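Local coordinates for oligogalacturonate lyase (Yersinia enterocolitica subsp. enterocolitica, PDB 3PE7), which cleaves oligogalacturonates by beta-elimination in the cytoplasm, as a manganese-binding lyase built on a seven-bladed beta-propeller, at residues A[292-304]-A[317-329]. Numbering follows the deposited sequence.
Sequences YDGSLMVGDGSDA and ENDPFLYVFNMKN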
ATOM      1  N   TYR A 292     -11.834   7.049   4.975  1.00  9.63           N
ATOM      2  CA  TYR A 292     -11.325   7.348   6.324  1.00  9.91           C
ATOM      3  C   TYR A 292     -12.026   6.600   7.457  1.00 10.16           C
ATOM      4  O   TYR A 292     -11.362   6.099   8.373  1.00  9.81           O
ATOM      5  CB  TYR A 292     -11.355   8.859   6.553  1.00 10.16           C
ATOM      6  CG  TYR A 292     -10.669   9.326   7.819  1.00 10.20           C
ATOM      7  CD1 TYR A 292      -9.291   9.383   7.902  1.00  9.82           C
ATOM      8  CD2 TYR A 292     -11.413   9.711   8.930  1.00  9.44           C
ATOM      9  CE1 TYR A 292      -8.657   9.847   9.071  1.00 12.37           C
ATOM     10  CE2 TYR A 292     -10.789  10.162  10.106  1.00 11.44           C
ATOM     11  CZ  TYR A 292      -9.421  10.214  10.160  1.00 12.40           C
ATOM     12  OH  TYR A 292      -8.813  10.671  11.306  1.00 14.02           O
ATOM     13  N   ASP A 293     -13.358   6.505   7.397  1.00 10.06           N
ATOM     14  CA  ASP A 293     -14.119   5.879   8.488  1.00 11.27           C
ATOM     15  C   ASP A 293     -14.614   4.473   8.172  1.00 10.94           C
ATOM     16  O   ASP A 293     -15.381   3.908   8.935  1.00 10.92           O
ATOM     17  CB  ASP A 293     -15.293   6.797   8.928  1.00 11.36           C
ATOM     18  CG  ASP A 293     -16.403   6.881   7.883  1.00 14.43           C
ATOM     19  OD1 ASP A 293     -17.546   7.275   8.251  1.00 17.30           O
ATOM     20  OD2 ASP A 293     -16.154   6.552   6.696  1.00 13.82           O
ATOM     21  N   GLY A 294     -14.176   3.908   7.042  1.00 10.69           N
ATOM     22  CA  GLY A 294     -14.548   2.548   6.683  1.00 10.52           C
ATOM     23  C   GLY A 294     -15.981   2.402   6.200  1.00 11.18           C
ATOM     24  O   GLY A 294     -16.486   1.285   6.124  1.00 11.68           O
ATOM     25  N   SER A 295     -16.634   3.516   5.862  1.00 10.48           N
ATOM     26  CA  SER A 295     -17.994   3.463   5.306  1.00 10.66           C
ATOM     27  C   SER A 295     -18.013   3.063   3.824  1.00 10.60           C
ATOM     28  O   SER A 295     -19.044   2.655   3.299  1.00 11.31           O
ATOM     29  CB  SER A 295     -18.701   4.812   5.499  1.00 10.66           C
ATOM     30  OG  SER A 295     -17.964   5.878   4.919  1.00 11.26           O
ATOM     31  N   LEU A 296     -16.882   3.243   3.143  1.00 10.23           N
ATOM     32  CA  LEU A 296     -16.719   2.776   1.758  1.00  9.35           C
ATOM     33  C   LEU A 296     -15.440   1.972   1.639  1.00  9.52           C
ATOM     34  O   LEU A 296     -14.446   2.299   2.280  1.00  9.53           O
ATOM     35  CB  LEU A 296     -16.631   3.959   0.784  1.00 10.19           C
ATOM     36  CG  LEU A 296     -17.839   4.891   0.626  1.00 10.77           C
ATOM     37  CD1 LEU A 296     -17.437   6.087  -0.225  1.00 12.31           C
ATOM     38  CD2 LEU A 296     -19.011   4.127   0.015  1.00 13.16           C
ATOM     39  N   MET A 297     -15.475   0.916   0.827  1.00  9.07           N
ATOM     40  CA  MET A 297     -14.264   0.163   0.511  1.00  9.07           C
ATOM     41  C   MET A 297     -14.139  -0.026  -0.989  1.00  8.77           C
ATOM     42  O   MET A 297     -15.117   0.077  -1.724  1.00  9.14           O
ATOM     43  CB  MET A 297     -14.224  -1.181   1.242  1.00  9.62           C
ATOM     44  CG  MET A 297     -14.223  -1.040   2.775  1.00  8.93           C
ATOM     45  SD  MET A 297     -13.872  -2.582   3.643  1.00 11.89           S
ATOM     46  CE  MET A 297     -14.244  -2.050   5.315  1.00  9.90           C
ATOM     47  N   VAL A 298     -12.913  -0.266  -1.430  1.00  8.39           N
ATOM     48  CA  VAL A 298     -12.657  -0.461  -2.851  1.00  8.45           C
ATOM     49  C   VAL A 298     -11.705  -1.622  -3.057  1.00  8.75           C
ATOM     50  O   VAL A 298     -10.749  -1.802  -2.289  1.00  7.94           O
ATOM     51  CB  VAL A 298     -12.135   0.862  -3.511  1.00  7.94           C
ATOM     52  CG1 VAL A 298     -10.776   1.304  -2.928  1.00  9.69           C
ATOM     53  CG2 VAL A 298     -12.039   0.703  -5.042  1.00  8.92           C
ATOM     54  N   GLY A 299     -11.966  -2.422  -4.099  1.00  8.96           N
ATOM     55  CA  GLY A 299     -11.088  -3.554  -4.411  1.00  8.99           C
ATOM     56  C   GLY A 299     -10.910  -3.722  -5.914  1.00  9.14           C
ATOM     57  O   GLY A 299     -11.746  -3.297  -6.696  1.00  8.75           O
ATOM     58  N   ASP A 300      -9.800  -4.343  -6.293  1.00  8.92           N
ATOM     59  CA  ASP A 300      -9.471  -4.539  -7.712  1.00  8.91           C
ATOM     60  C   ASP A 300      -9.658  -5.981  -8.118  1.00  9.07           C
ATOM     61  O   ASP A 300      -8.963  -6.869  -7.616  1.00  9.53           O
ATOM     62  CB  ASP A 300      -8.055  -4.016  -8.064  1.00  9.16           C
ATOM     63  CG  ASP A 300      -6.961  -4.390  -7.037  1.00 10.48           C
ATOM     64  OD1 ASP A 300      -5.781  -4.091  -7.341  1.00 11.65           O
ATOM     65  OD2 ASP A 300      -7.245  -4.912  -5.940  1.00 10.62           O
ATOM     66  N   GLY A 301     -10.591  -6.220  -9.043  1.00  9.43           N
ATOM     67  CA  GLY A 301     -10.855  -7.599  -9.520  1.00  9.88           C
ATOM     68  C   GLY A 301      -9.569  -8.316  -9.889  1.00 10.93           C
ATOM     69  O   GLY A 301      -8.701  -7.757 -10.570  1.00 10.20           O
ATOM     70  N   SER A 302      -9.444  -9.575  -9.464  1.00 12.60           N
ATOM     71  CA  SER A 302      -8.180 -10.288  -9.607  1.00 14.72           C
ATOM     72  C   SER A 302      -7.963 -10.928 -10.965  1.00 16.15           C
ATOM     73  O   SER A 302      -8.923 -11.261 -11.672  1.00 15.27           O
ATOM     74  CB  SER A 302      -8.087 -11.394  -8.555  1.00 14.87           C
ATOM     75  OG  SER A 302      -7.831 -10.826  -7.289  1.00 16.34           O
ATOM     76  N   ASP A 303      -6.685 -11.122 -11.277  1.00 18.11           N
ATOM     77  CA  ASP A 303      -6.247 -12.017 -12.346  1.00 20.87           C
ATOM     78  C   ASP A 303      -6.636 -13.460 -12.049  1.00 21.79           C
ATOM     79  O   ASP A 303      -6.929 -13.815 -10.901  1.00 21.92           O
ATOM     80  CB  ASP A 303      -4.723 -11.910 -12.576  1.00 21.37           C
ATOM     81  CG  ASP A 303      -3.899 -11.888 -11.282  1.00 24.97           C
ATOM     82  OD1 ASP A 303      -2.736 -12.361 -11.353  1.00 27.80           O
ATOM     83  OD2 ASP A 303      -4.363 -11.398 -10.211  1.00 28.43           O
ATOM     84  N   ALA A 304      -6.662 -14.284 -13.092  1.00 23.00           N
ATOM     85  CA  ALA A 304      -6.928 -15.701 -12.928  1.00 23.87           C
ATOM     86  C   ALA A 304      -5.742 -16.377 -12.255  1.00 24.46           C
ATOM     87  O   ALA A 304      -5.920 -17.096 -11.264  1.00 26.11           O
ATOM     88  CB  ALA A 304      -7.211 -16.344 -14.269  1.00 24.18           C
ATOM     89  N   GLU A 317      -6.787 -12.095 -16.922  1.00 28.34           N
ATOM     90  CA  GLU A 317      -7.879 -11.393 -17.589  1.00 27.59           C
ATOM     91  C   GLU A 317      -9.230 -11.603 -16.894  1.00 26.11           C
ATOM     92  O   GLU A 317     -10.245 -11.082 -17.355  1.00 26.60           O
ATOM     93  CB  GLU A 317      -7.966 -11.816 -19.077  1.00 28.15           C
ATOM     94  CG  GLU A 317      -8.109 -13.335 -19.333  1.00 30.51           C
ATOM     95  CD  GLU A 317      -9.116 -13.687 -20.441  1.00 34.19           C
ATOM     96  OE1 GLU A 317      -9.150 -14.868 -20.860  1.00 36.96           O
ATOM     97  OE2 GLU A 317      -9.886 -12.800 -20.889  1.00 35.44           O
ATOM     98  N   ASN A 318      -9.241 -12.341 -15.784  1.00 23.67           N
ATOM     99  CA  ASN A 318     -10.508 -12.877 -15.238  1.00 21.35           C
ATOM    100  C   ASN A 318     -11.532 -11.793 -14.876  1.00 19.89           C
ATOM    101  O   ASN A 318     -12.719 -11.878 -15.252  1.00 19.92           O
ATOM    102  CB  ASN A 318     -10.248 -13.783 -14.022  1.00 21.41           C
ATOM    103  CG  ASN A 318     -11.509 -14.518 -13.543  1.00 21.30           C
ATOM    104  OD1 ASN A 318     -11.704 -14.713 -12.335  1.00 24.36           O
ATOM    105  ND2 ASN A 318     -12.350 -14.947 -14.484  1.00 17.18           N
ATOM    106  N   ASP A 319     -11.075 -10.798 -14.121  1.00 16.44           N
ATOM    107  CA  ASP A 319     -11.971  -9.774 -13.620  1.00 13.91           C
ATOM    108  C   ASP A 319     -11.298  -8.416 -13.761  1.00 12.35           C
ATOM    109  O   ASP A 319     -10.448  -8.072 -12.945  1.00 12.16           O
ATOM    110  CB  ASP A 319     -12.319 -10.042 -12.147  1.00 13.01           C
ATOM    111  CG  ASP A 319     -13.478  -9.177 -11.652  1.00 12.92           C
ATOM    112  OD1 ASP A 319     -14.123  -9.541 -10.647  1.00 12.58           O
ATOM    113  OD2 ASP A 319     -13.780  -8.153 -12.278  1.00 13.00           O
ATOM    114  N   PRO A 320     -11.678  -7.633 -14.795  1.00 11.19           N
ATOM    115  CA  PRO A 320     -11.020  -6.354 -15.075  1.00 11.24           C
ATOM    116  C   PRO A 320     -11.608  -5.164 -14.258  1.00 11.80           C
ATOM    117  O   PRO A 320     -11.219  -4.002 -14.478  1.00 11.55           O
ATOM    118  CB  PRO A 320     -11.311  -6.154 -16.574  1.00 11.47           C
ATOM    119  CG  PRO A 320     -12.694  -6.732 -16.742  1.00 11.64           C
ATOM    120  CD  PRO A 320     -12.692  -7.975 -15.820  1.00 12.09           C
ATOM    121  N   PHE A 321     -12.556  -5.457 -13.372  1.00 10.53           N
ATOM    122  CA  PHE A 321     -13.341  -4.401 -12.734  1.00 10.24           C
ATOM    123  C   PHE A 321     -12.813  -3.930 -11.389  1.00  9.79           C
ATOM    124  O   PHE A 321     -12.158  -4.692 -10.665  1.00 10.27           O
ATOM    125  CB  PHE A 321     -14.807  -4.839 -12.577  1.00 10.94           C
ATOM    126  CG  PHE A 321     -15.492  -5.043 -13.889  1.00 12.38           C
ATOM    127  CD1 PHE A 321     -15.691  -6.328 -14.382  1.00 12.64           C
ATOM    128  CD2 PHE A 321     -15.903  -3.942 -14.656  1.00 12.70           C
ATOM    129  CE1 PHE A 321     -16.314  -6.534 -15.633  1.00 14.68           C
ATOM    130  CE2 PHE A 321     -16.518  -4.135 -15.918  1.00 14.43           C
ATOM    131  CZ  PHE A 321     -16.728  -5.437 -16.393  1.00 14.81           C
ATOM    132  N   LEU A 322     -13.104  -2.663 -11.098  1.00  8.81           N
ATOM    133  CA  LEU A 322     -12.965  -2.083  -9.759  1.00  8.78           C
ATOM    134  C   LEU A 322     -14.333  -2.078  -9.089  1.00  9.30           C
ATOM    135  O   LEU A 322     -15.323  -1.661  -9.705  1.00  9.70           O
ATOM    136  CB  LEU A 322     -12.419  -0.654  -9.844  1.00  9.99           C
ATOM    137  CG  LEU A 322     -10.974  -0.577 -10.365  1.00  8.68           C
ATOM    138  CD1 LEU A 322     -10.701   0.729 -11.082  1.00  8.76           C
ATOM    139  CD2 LEU A 322      -9.940  -0.796  -9.253  1.00 10.02           C
ATOM    140  N   TYR A 323     -14.370  -2.497  -7.819  1.00  8.47           N
ATOM    141  CA  TYR A 323     -15.621  -2.579  -7.072  1.00  9.10           C
ATOM    142  C   TYR A 323     -15.603  -1.641  -5.893  1.00  9.59           C
ATOM    143  O   TYR A 323     -14.589  -1.527  -5.213  1.00  8.88           O
ATOM    144  CB  TYR A 323     -15.840  -3.994  -6.531  1.00  9.04           C
ATOM    145  CG  TYR A 323     -15.944  -5.031  -7.610  1.00  9.52           C
ATOM    146  CD1 TYR A 323     -17.159  -5.251  -8.272  1.00 10.22           C
ATOM    147  CD2 TYR A 323     -14.828  -5.768  -7.987  1.00 10.69           C
ATOM    148  CE1 TYR A 323     -17.263  -6.205  -9.297  1.00 12.58           C
ATOM    149  CE2 TYR A 323     -14.914  -6.748  -8.996  1.00 11.82           C
ATOM    150  CZ  TYR A 323     -16.136  -6.945  -9.647  1.00 13.06           C
ATOM    151  OH  TYR A 323     -16.211  -7.883 -10.647  1.00 14.94           O
ATOM    152  N   VAL A 324     -16.741  -0.990  -5.632  1.00  9.48           N
ATOM    153  CA  VAL A 324     -16.862  -0.183  -4.415  1.00 10.06           C
ATOM    154  C   VAL A 324     -17.932  -0.815  -3.551  1.00 10.01           C
ATOM    155  O   VAL A 324     -19.014  -1.183  -4.047  1.00 10.63           O
ATOM    156  CB  VAL A 324     -17.177   1.313  -4.694  1.00  9.35           C
ATOM    157  CG1 VAL A 324     -17.649   2.033  -3.411  1.00  9.63           C
ATOM    158  CG2 VAL A 324     -15.961   2.005  -5.262  1.00 11.13           C
ATOM    159  N   PHE A 325     -17.616  -0.947  -2.269  1.00 11.10           N
ATOM    160  CA  PHE A 325     -18.516  -1.560  -1.294  1.00 11.51           C
ATOM    161  C   PHE A 325     -19.024  -0.478  -0.372  1.00 12.30           C
ATOM    162  O   PHE A 325     -18.233   0.190   0.296  1.00 12.25           O
ATOM    163  CB  PHE A 325     -17.785  -2.652  -0.497  1.00 11.46           C
ATOM    164  CG  PHE A 325     -17.094  -3.659  -1.364  1.00 10.19           C
ATOM    165  CD1 PHE A 325     -17.779  -4.774  -1.842  1.00 10.81           C
ATOM    166  CD2 PHE A 325     -15.773  -3.476  -1.740  1.00  8.16           C
ATOM    167  CE1 PHE A 325     -17.141  -5.698  -2.666  1.00 12.01           C
ATOM    168  CE2 PHE A 325     -15.126  -4.388  -2.564  1.00  8.30           C
ATOM    169  CZ  PHE A 325     -15.801  -5.498  -3.033  1.00 10.91           C
ATOM    170  N   ASN A 326     -20.344  -0.257  -0.381  1.00 12.48           N
ATOM    171  CA  ASN A 326     -20.958   0.704   0.529  1.00 14.05           C
ATOM    172  C   ASN A 326     -21.312  -0.022   1.815  1.00 14.43           C
ATOM    173  O   ASN A 326     -22.216  -0.867   1.856  1.00 14.60           O
ATOM    174  CB  ASN A 326     -22.183   1.366  -0.128  1.00 14.10           C
ATOM    175  CG  ASN A 326     -22.815   2.445   0.744  1.00 15.90           C
ATOM    176  OD1 ASN A 326     -22.834   2.345   1.974  1.00 16.74           O
ATOM    177  ND2 ASN A 326     -23.366   3.471   0.098  1.00 16.31           N
ATOM    178  N   MET A 327     -20.553   0.285   2.864  1.00 15.40           N
ATOM    179  CA  MET A 327     -20.631  -0.477   4.096  1.00 16.30           C
ATOM    180  C   MET A 327     -21.796  -0.032   4.977  1.00 18.10           C
ATOM    181  O   MET A 327     -22.091  -0.670   5.972  1.00 18.70           O
ATOM    182  CB  MET A 327     -19.302  -0.413   4.861  1.00 16.47           C
ATOM    183  CG  MET A 327     -18.047  -0.737   4.022  1.00 15.90           C
ATOM    184  SD  MET A 327     -18.046  -2.347   3.188  1.00 16.69           S
ATOM    185  CE  MET A 327     -18.041  -3.446   4.620  1.00 18.63           C
ATOM    186  N   LYS A 328     -22.448   1.069   4.624  1.00 19.04           N
ATOM    187  CA  LYS A 328     -23.629   1.519   5.366  1.00 21.30           C
ATOM    188  C   LYS A 328     -24.871   0.789   4.863  1.00 22.32           C
ATOM    189  O   LYS A 328     -25.758   0.433   5.658  1.00 22.63           O
ATOM    190  CB  LYS A 328     -23.825   3.024   5.212  1.00 21.18           C
ATOM    191  CG  LYS A 328     -22.901   3.878   6.047  1.00 23.94           C
ATOM    192  CD  LYS A 328     -23.206   5.347   5.802  1.00 25.57           C
ATOM    193  CE  LYS A 328     -22.221   6.248   6.533  1.00 27.69           C
ATOM    194  NZ  LYS A 328     -22.443   7.663   6.130  1.00 29.21           N
ATOM    195  N   ASN A 329     -24.888   0.591   3.540  1.00 22.74           N
ATOM    196  CA  ASN A 329     -25.960   0.009   2.731  1.00 23.56           C
ATOM    197  C   ASN A 329     -25.864  -1.519   2.633  1.00 22.90           C
ATOM    198  O   ASN A 329     -26.869  -2.212   2.442  1.00 23.03           O
ATOM    199  CB  ASN A 329     -25.760   0.507   1.281  1.00 24.15           C
ATOM    200  CG  ASN A 329     -26.608   1.714   0.931  1.00 26.58           C
ATOM    201  OD1 ASN A 329     -26.462   2.800   1.506  1.00 32.83           O
ATOM    202  ND2 ASN A 329     -27.478   1.544  -0.049  1.00 29.98           N
TER
HETATM  203  O   HOH W   1     -19.382   8.392   6.570  1.00 26.10           O
HETATM  204  O   HOH W   2     -10.811 -12.853 -10.408  1.00 19.19           O
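Met297 and Met327 lie across each other at about a right angle, their CG atoms 4.0 Å apart: Met297 runs on extended, while Met327 is bent at chi2 (-56°) and chi3 (-65°), bringing its CE near that of Met297. On the same face the Phe325 ring reaches the partner strand with its edge, which meets Gly299 N, and its CD2 is 4.1 Å from Met297 CB. The Tyr323 ring presents an edge to Gly301 CA. Its OH donates to the syn lone pair of Asp319 OD1 (2.7 Å), while Asp319 OD2 accepts from Phe321 N in an Asx turn; the carboxylate is thus held at both oxygens. The other face carries Leu296, Val298 and Asp300 against Val324 and Leu322, with Val298 CG2 4.1 Å from Val324 CG2 and Leu322 CD2 against Asp300 CB. Antiparallel backbone bonds join the strands from Met327 N to Ser295 O through Gly301 N to Phe321 O (2.7 Å). These are the two middle strands of a four-stranded propeller blade, flanked by 287-290 and 331-337. Asp300 OD1 accepts from ND1 of the manganese ligand His287, a second-shell bond; Phe325 and Tyr323 pack on strand 276-285, Val298 and Leu322 on strand 364-369.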